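Local coordinates for packaging protein UL32 (PDB 6XF9), which forms a pentameric zinc-binding ring required for herpesviral packaging and probably contributes to bringing new capsids to nuclear replication compartments, at residues P37-I42 with G161-T166; A76-F81 with M93-D98; T212-S217 with S381-F386. All coordinates share one frame; numbering follows the deposited sequence.

Interaction 1 (P37-I42 with G161-T166); sequences PIMTQI and GMLTGT
Leu163 reaches from the last turn of helix 145-164 to the first turns of helix 37-45, where its two methyl branches are shared between Met39 and Ile42. All contacts across the pair are apolar. The closer one joins Met39 CE to Leu163 CD1 at 3.5 Å. Met39 is bent at both chi2 and chi3 (-63° and -72°), and this curl carries its terminal methyl nearer to helix 145-164 than its first side-chain bond alone would suggest; CE also lies 4.1 Å from Leu163 CG. On the other branch, Leu163 CD2 meets Ile42 CG2 at 3.8 Å, the two side chains crossing at about a right angle. Leu163 CG stands opposite its own backbone N (chi1 180°), which extends the fork toward helix 37-45. The backbones themselves stay well apart, with Met39 CA and Leu163 CA 8.6 Å from each other.

Hydrogen bonding runs along each segment and not between them. Ile42 N bonds to Ile38 O, and Gly165 N closes the end of helix 145-164 on Gly161 O at 2.7 Å. Gly165 then leaves the helix with positive phi, a conformation suited to glycine. The polar end of Gln41 is held by the backbone of Gly120 and Arg121. Leu279 and Leu284 add to the apolar surroundings of Ile42 and Leu163, while Met39 also touches strand 26-27. With one leucine fork set against a methionine methyl and an isoleucine branch, the two helix ends are joined through van der Waals and hydrophobic contact, without a directional bond to fix their register.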
loop_
_atom_site.group_PDB
_atom_site.type_symbol
_atom_site.label_atom_id
_atom_site.label_comp_id
_atom_site.label_asym_id
_atom_site.label_seq_id
_atom_site.Cartn_x
_atom_site.Cartn_y
_atom_site.Cartn_z
ATOM N N PRO D 37 34.305 21.321 21.740
ATOM C CA PRO D 37 33.388 22.282 22.368
ATOM C C PRO D 37 32.663 23.182 21.379
ATOM O O PRO D 37 31.528 23.589 21.656
ATOM C CB PRO D 37 34.301 23.077 23.306
ATOM C CG PRO D 37 35.675 22.840 22.797
ATOM C CD PRO D 37 35.683 21.463 22.227
ATOM N N ILE D 38 33.270 23.517 20.240
ATOM C CA ILE D 38 32.563 24.315 19.239
ATOM C C ILE D 38 31.427 23.512 18.614
ATOM O O ILE D 38 30.278 23.967 18.564
ATOM C CB ILE D 38 33.550 24.846 18.182
ATOM C CG1 ILE D 38 34.389 25.968 18.803
ATOM C CG2 ILE D 38 32.823 25.298 16.909
ATOM C CD1 ILE D 38 35.508 26.472 17.930
ATOM N N MET D 39 31.719 22.309 18.122
ATOM C CA MET D 39 30.655 21.498 17.542
ATOM C C MET D 39 29.573 21.156 18.563
ATOM O O MET D 39 28.393 21.041 18.202
ATOM C CB MET D 39 31.236 20.218 16.950
ATOM C CG MET D 39 32.292 20.458 15.890
ATOM S SD MET D 39 31.613 21.322 14.463
ATOM C CE MET D 39 30.616 20.001 13.758
ATOM N N THR D 40 29.946 20.983 19.837
ATOM C CA THR D 40 28.953 20.625 20.846
ATOM C C THR D 40 27.980 21.771 21.078
ATOM O O THR D 40 26.790 21.548 21.336
ATOM C CB THR D 40 29.635 20.234 22.159
ATOM O OG1 THR D 40 30.599 19.192 21.932
ATOM C CG2 THR D 40 28.592 19.710 23.136
ATOM N N GLN D 41 28.483 23.006 21.020
ATOM C CA GLN D 41 27.635 24.174 21.243
ATOM C C GLN D 41 26.738 24.457 20.046
ATOM O O GLN D 41 25.549 24.750 20.218
ATOM C CB GLN D 41 28.499 25.400 21.559
ATOM C CG GLN D 41 27.735 26.539 22.199
ATOM C CD GLN D 41 28.525 27.843 22.229
ATOM O OE1 GLN D 41 29.613 27.907 22.806
ATOM N NE2 GLN D 41 27.981 28.889 21.605
ATOM N N ILE D 42 27.283 24.392 18.827
ATOM C CA ILE D 42 26.450 24.589 17.645
ATOM C C ILE D 42 25.339 23.550 17.625
ATOM O O ILE D 42 24.172 23.861 17.373
ATOM C CB ILE D 42 27.307 24.529 16.370
ATOM C CG1 ILE D 42 28.255 25.721 16.309
ATOM C CG2 ILE D 42 26.422 24.499 15.132
ATOM C CD1 ILE D 42 29.201 25.670 15.139
ATOM N N GLY D 161 20.733 18.026 10.945
ATOM C CA GLY D 161 21.184 16.925 10.103
ATOM C C GLY D 161 22.379 17.296 9.242
ATOM O O GLY D 161 23.331 16.530 9.116
ATOM N N MET D 162 22.340 18.475 8.618
ATOM C CA MET D 162 23.472 18.913 7.800
ATOM C C MET D 162 24.752 19.060 8.615
ATOM O O MET D 162 25.855 18.920 8.072
ATOM C CB MET D 162 23.138 20.233 7.119
ATOM C CG MET D 162 22.085 20.089 6.074
ATOM S SD MET D 162 21.928 21.612 5.137
ATOM C CE MET D 162 20.729 22.502 6.142
ATOM N N LEU D 163 24.629 19.365 9.905
ATOM C CA LEU D 163 25.810 19.470 10.754
ATOM C C LEU D 163 26.383 18.089 11.079
ATOM O O LEU D 163 27.589 17.856 10.936
ATOM C CB LEU D 163 25.455 20.234 12.033
ATOM C CG LEU D 163 26.629 20.382 12.985
ATOM C CD1 LEU D 163 27.654 21.342 12.399
ATOM C CD2 LEU D 163 26.172 20.835 14.367
ATOM N N THR D 164 25.528 17.143 11.492
ATOM C CA THR D 164 26.012 15.860 11.994
ATOM C C THR D 164 26.152 14.813 10.897
ATOM O O THR D 164 26.912 13.847 11.078
ATOM C CB THR D 164 25.092 15.317 13.104
ATOM O OG1 THR D 164 23.785 15.029 12.577
ATOM C CG2 THR D 164 24.984 16.323 14.256
ATOM N N GLY D 165 25.421 14.969 9.782
ATOM C CA GLY D 165 25.524 14.100 8.626
ATOM C C GLY D 165 24.309 13.239 8.368
ATOM O O GLY D 165 24.112 12.795 7.230
ATOM N N THR D 166 23.475 13.000 9.374
ATOM C CA THR D 166 22.246 12.245 9.185
ATOM C C THR D 166 21.180 12.922 10.031
ATOM O O THR D 166 21.499 13.587 11.022
ATOM C CB THR D 166 22.388 10.760 9.597
ATOM O OG1 THR D 166 22.360 10.651 11.023
ATOM C CG2 THR D 166 23.717 10.171 9.120
#

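Interaction 2 (A76-F81 with M93-D98); sequences ACLCFF and MAAAAD
Leu78 of helix 71-83 projects onto helix 89-106, its branched end lying against Asp98 and the backbone at Ala95. The tight part centres on Leu78 CD1, 3.9 Å from Asp98 CB and 4.1 Å from Ala95 CA. Its other methyl, CD2, approaches Ala95 O at 4.1 Å. An extended first torsion (chi1 177°) sends the leucine across the gap, and the small Ala95 lets it come close to the helix backbone. The looser part is the Ala95 methyl, which is 4.4 Å from Leu78 CD1; this side too is buried, as are all three touching residues. Asp98 meets the leucine with CB and with OD2, the oxygen that also accepts a hydrogen bond from Trp5 N. That bond gives the buried acid a polar partner and ties the N-terminal segment to helix 89-106. Behind the contact, Leu17 and Leu20 of helix 14-22 pack on Ala96. Two consecutive helices separated by a short connection, packed through Leu78 on one and Ala95 and Asp98, a turn apart, on the other, make a helical hairpin within this largely alpha-helical protein, near, but not touching, the zinc site that includes His130.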
loop_
_atom_site.group_PDB
_atom_site.type_symbol
_atom_site.label_atom_id
_atom_site.label_comp_id
_atom_site.label_asym_id
_atom_site.label_seq_id
_atom_site.Cartn_x
_atom_site.Cartn_y
_atom_site.Cartn_z
ATOM N N ALA D 76 16.629 47.843 15.303
ATOM C CA ALA D 76 15.554 47.677 14.329
ATOM C C ALA D 76 16.013 47.950 12.903
ATOM O O ALA D 76 15.391 47.450 11.961
ATOM C CB ALA D 76 14.371 48.570 14.675
ATOM N N CYS D 77 17.054 48.766 12.698
ATOM C CA CYS D 77 17.575 48.925 11.339
ATOM C C CYS D 77 18.292 47.676 10.877
ATOM O O CYS D 77 18.125 47.241 9.732
ATOM C CB CYS D 77 18.526 50.105 11.246
ATOM S SG CYS D 77 17.673 51.607 11.093
ATOM N N LEU D 78 19.136 47.114 11.745
ATOM C CA LEU D 78 19.789 45.846 11.447
ATOM C C LEU D 78 18.761 44.789 11.077
ATOM O O LEU D 78 18.892 44.105 10.054
ATOM C CB LEU D 78 20.594 45.389 12.653
ATOM C CG LEU D 78 21.249 44.036 12.467
ATOM C CD1 LEU D 78 22.066 44.013 11.201
ATOM C CD2 LEU D 78 22.059 43.671 13.694
ATOM N N CYS D 79 17.705 44.665 11.886
ATOM C CA CYS D 79 16.649 43.714 11.571
ATOM C C CYS D 79 16.044 43.980 10.190
ATOM O O CYS D 79 15.908 43.061 9.380
ATOM C CB CYS D 79 15.589 43.743 12.665
ATOM S SG CYS D 79 16.231 43.116 14.227
ATOM N N PHE D 80 15.715 45.228 9.878
ATOM C CA PHE D 80 15.119 45.508 8.571
ATOM C C PHE D 80 16.042 45.062 7.444
ATOM O O PHE D 80 15.582 44.529 6.431
ATOM C CB PHE D 80 14.805 46.997 8.448
ATOM C CG PHE D 80 14.077 47.370 7.196
ATOM C CD1 PHE D 80 12.707 47.234 7.108
ATOM C CD2 PHE D 80 14.755 47.888 6.126
ATOM C CE1 PHE D 80 12.028 47.591 5.950
ATOM C CE2 PHE D 80 14.087 48.255 4.965
ATOM C CZ PHE D 80 12.723 48.106 4.876
ATOM N N PHE D 81 17.346 45.285 7.597
ATOM C CA PHE D 81 18.290 44.905 6.555
ATOM C C PHE D 81 18.335 43.400 6.382
ATOM O O PHE D 81 18.341 42.893 5.255
ATOM C CB PHE D 81 19.683 45.444 6.895
ATOM C CG PHE D 81 19.954 46.817 6.343
ATOM C CD1 PHE D 81 19.110 47.877 6.632
ATOM C CD2 PHE D 81 21.094 47.057 5.585
ATOM C CE1 PHE D 81 19.355 49.137 6.128
ATOM C CE2 PHE D 81 21.345 48.328 5.086
ATOM C CZ PHE D 81 20.469 49.365 5.365
ATOM N N MET D 93 28.126 37.546 8.335
ATOM C CA MET D 93 29.258 38.403 8.677
ATOM C C MET D 93 28.791 39.829 8.955
ATOM O O MET D 93 29.141 40.416 9.984
ATOM C CB MET D 93 30.264 38.368 7.526
ATOM C CG MET D 93 31.613 39.047 7.741
ATOM S SD MET D 93 32.589 38.434 9.141
ATOM C CE MET D 93 34.185 39.021 8.603
ATOM N N ALA D 94 27.994 40.399 8.036
ATOM C CA ALA D 94 27.498 41.768 8.177
ATOM C C ALA D 94 26.630 41.931 9.416
ATOM O O ALA D 94 26.716 42.946 10.115
ATOM C CB ALA D 94 26.724 42.178 6.934
ATOM N N ALA D 95 25.727 40.985 9.670
ATOM C CA ALA D 95 24.949 41.055 10.901
ATOM C C ALA D 95 25.846 40.921 12.130
ATOM O O ALA D 95 25.560 41.515 13.171
ATOM C CB ALA D 95 23.865 39.980 10.898
ATOM N N ALA D 96 26.926 40.136 12.042
ATOM C CA ALA D 96 27.860 40.066 13.162
ATOM C C ALA D 96 28.505 41.420 13.405
ATOM O O ALA D 96 28.443 41.960 14.516
ATOM C CB ALA D 96 28.943 39.027 12.892
ATOM N N ALA D 97 29.091 42.001 12.352
ATOM C CA ALA D 97 29.757 43.294 12.471
ATOM C C ALA D 97 28.804 44.357 12.998
ATOM O O ALA D 97 29.114 45.057 13.968
ATOM C CB ALA D 97 30.329 43.710 11.114
ATOM N N ASP D 98 27.614 44.459 12.406
ATOM C CA ASP D 98 26.693 45.506 12.817
ATOM C C ASP D 98 26.148 45.257 14.218
ATOM O O ASP D 98 25.689 46.202 14.868
ATOM C CB ASP D 98 25.537 45.644 11.821
ATOM C CG ASP D 98 26.010 45.862 10.369
ATOM O OD1 ASP D 98 27.165 46.313 10.132
ATOM O OD2 ASP D 98 25.183 45.628 9.450
#

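Interaction 3 (T212-S217 with S381-F386); sequences TFCGAS and SEDVLF
At the C-terminal end of helix 207-213, Phe213 CA comes within 5.6 Å of Asp383 CA in the first turn of helix 382-386, and the chain leaves helical geometry at Cys214. The Phe213 ring lies over the backbone of that turn. Val384 CA sits above one face in a CH-pi contact, 3.9 Å from the ring centroid and 13° off the ring normal, while Thr212 CG2 lies over the opposite face, so that the ring is sandwiched between its own neighbour and the partner helix. Nearer the backbone, Phe213 CB touches Asp383 O at 3.6 Å, and ring atom CE1 is 3.7 Å from Val384 O. One branch of Val384 joins in, its CG2 lying 4.1 Å from Phe213 CD2.

The short helix is opened by an N-cap: Ser381 OG accepts from Val384 N at 3.3 Å in a nearly straight bond of 176°. This cap holds the turn on which the aromatic ring rests. Helix 382-386, the end of helix 207-213 and helix 71-83 meet here, Phe80 and Phe81 packing on Val384 and Phe81 also on Phe213; Leu397 of helix 391-402 also borders Phe213.

Beside the aromatic contact is a more polar one. Cys214 SG lies 3.6 Å from Asp383 OD2, a chi1 of -65° turning the sulfur to the carboxylate. Asp383 OD1 has a long, weak ion pair with Arg387, and Cys214 O accepts a hydrogen bond from Arg390 NH1.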
loop_
_atom_site.group_PDB
_atom_site.type_symbol
_atom_site.label_atom_id
_atom_site.label_comp_id
_atom_site.label_asym_id
_atom_site.label_seq_id
_atom_site.Cartn_x
_atom_site.Cartn_y
_atom_site.Cartn_z
ATOM N N THR D 212 13.494 56.166 1.229
ATOM C CA THR D 212 14.783 56.296 1.890
ATOM C C THR D 212 15.949 55.837 1.030
ATOM O O THR D 212 17.056 56.360 1.176
ATOM C CB THR D 212 14.782 55.511 3.192
ATOM O OG1 THR D 212 13.683 55.956 3.986
ATOM C CG2 THR D 212 16.056 55.751 3.953
ATOM N N PHE D 213 15.755 54.870 0.141
ATOM C CA PHE D 213 16.897 54.228 -0.494
ATOM C C PHE D 213 16.930 54.360 -1.997
ATOM O O PHE D 213 18.004 54.200 -2.586
ATOM C CB PHE D 213 16.943 52.736 -0.138
ATOM C CG PHE D 213 17.065 52.471 1.336
ATOM C CD1 PHE D 213 18.289 52.590 1.976
ATOM C CD2 PHE D 213 15.966 52.089 2.075
ATOM C CE1 PHE D 213 18.407 52.341 3.333
ATOM C CE2 PHE D 213 16.078 51.832 3.429
ATOM C CZ PHE D 213 17.297 51.960 4.060
ATOM N N CYS D 214 15.801 54.621 -2.631
ATOM C CA CYS D 214 15.708 54.561 -4.075
ATOM C C CYS D 214 15.911 55.944 -4.693
ATOM O O CYS D 214 15.657 56.980 -4.069
ATOM C CB CYS D 214 14.360 53.956 -4.470
ATOM S SG CYS D 214 14.213 52.177 -3.908
ATOM N N GLY D 215 16.348 55.936 -5.957
ATOM C CA GLY D 215 16.641 57.131 -6.732
ATOM C C GLY D 215 18.092 57.102 -7.181
ATOM O O GLY D 215 18.982 56.783 -6.377
ATOM N N ALA D 216 18.347 57.445 -8.454
ATOM C CA ALA D 216 19.715 57.388 -8.974
ATOM C C ALA D 216 20.630 58.349 -8.243
ATOM O O ALA D 216 21.848 58.121 -8.171
ATOM C CB ALA D 216 19.734 57.709 -10.472
ATOM N N SER D 217 20.046 59.388 -7.638
ATOM C CA SER D 217 20.789 60.383 -6.880
ATOM C C SER D 217 21.636 59.753 -5.792
ATOM O O SER D 217 22.586 60.397 -5.326
ATOM C CB SER D 217 19.827 61.423 -6.286
ATOM O OG SER D 217 20.509 62.260 -5.372
ATOM N N SER D 381 16.959 43.058 -1.553
ATOM C CA SER D 381 16.800 44.407 -2.105
ATOM C C SER D 381 18.160 45.095 -2.068
ATOM O O SER D 381 18.645 45.443 -0.985
ATOM C CB SER D 381 15.776 45.213 -1.327
ATOM O OG SER D 381 15.880 46.580 -1.681
ATOM N N GLU D 382 18.805 45.227 -3.237
ATOM C CA GLU D 382 20.108 45.891 -3.318
ATOM C C GLU D 382 20.031 47.357 -2.919
ATOM O O GLU D 382 21.055 47.942 -2.545
ATOM C CB GLU D 382 20.703 45.771 -4.725
ATOM C CG GLU D 382 19.895 46.383 -5.862
ATOM C CD GLU D 382 18.698 45.559 -6.269
ATOM O OE1 GLU D 382 18.208 45.763 -7.408
ATOM O OE2 GLU D 382 18.253 44.696 -5.469
ATOM N N ASP D 383 18.851 47.969 -3.038
ATOM C CA ASP D 383 18.677 49.353 -2.620
ATOM C C ASP D 383 18.783 49.485 -1.105
ATOM O O ASP D 383 19.551 50.309 -0.608
ATOM C CB ASP D 383 17.333 49.867 -3.115
ATOM C CG ASP D 383 17.191 49.739 -4.616
ATOM O OD1 ASP D 383 18.170 50.033 -5.337
ATOM O OD2 ASP D 383 16.108 49.329 -5.084
ATOM N N VAL D 384 18.005 48.700 -0.350
ATOM C CA VAL D 384 18.108 48.731 1.110
ATOM C C VAL D 384 19.538 48.482 1.538
ATOM O O VAL D 384 20.088 49.181 2.395
ATOM C CB VAL D 384 17.163 47.701 1.756
ATOM C CG1 VAL D 384 17.389 47.669 3.237
ATOM C CG2 VAL D 384 15.722 48.040 1.467
ATOM N N LEU D 385 20.164 47.472 0.954
ATOM C CA LEU D 385 21.434 47.025 1.493
ATOM C C LEU D 385 22.547 48.015 1.194
ATOM O O LEU D 385 23.463 48.183 2.008
ATOM C CB LEU D 385 21.784 45.650 0.939
ATOM C CG LEU D 385 20.938 44.470 1.410
ATOM C CD1 LEU D 385 21.685 43.175 1.050
ATOM C CD2 LEU D 385 20.608 44.546 2.912
ATOM N N PHE D 386 22.514 48.654 0.019
ATOM C CA PHE D 386 23.715 49.309 -0.479
ATOM C C PHE D 386 23.578 50.774 -0.847
ATOM O O PHE D 386 24.607 51.425 -1.032
ATOM C CB PHE D 386 24.289 48.534 -1.680
ATOM C CG PHE D 386 25.153 47.384 -1.254
ATOM C CD1 PHE D 386 26.388 47.616 -0.672
ATOM C CD2 PHE D 386 24.697 46.088 -1.344
ATOM C CE1 PHE D 386 27.172 46.575 -0.229
ATOM C CE2 PHE D 386 25.475 45.039 -0.914
ATOM C CZ PHE D 386 26.714 45.283 -0.357
#

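Interactions 2 and 3 belong to one continuous packed region, their centres 16 Å apart. Phe81, on the same helix as Leu78, bridges them: its CE1 is 4.1 Å from Phe213 CZ, and its backbone O is 3.7 Å from Leu385 CD2. Phe80 adds a contact from CE2 to Val384 CG1 at 3.8 Å. Interaction 1 stands apart, its centre 25 Å from that of interaction 2 and 38 Å from that of interaction 3, with interactions 1 and 3 on opposite sides of the chain's centre. Interaction 2 lies nearest a metal, the Leu78 side chain being about 11 Å from a zinc ion; interactions 1 and 3 are remote from the zinc sites.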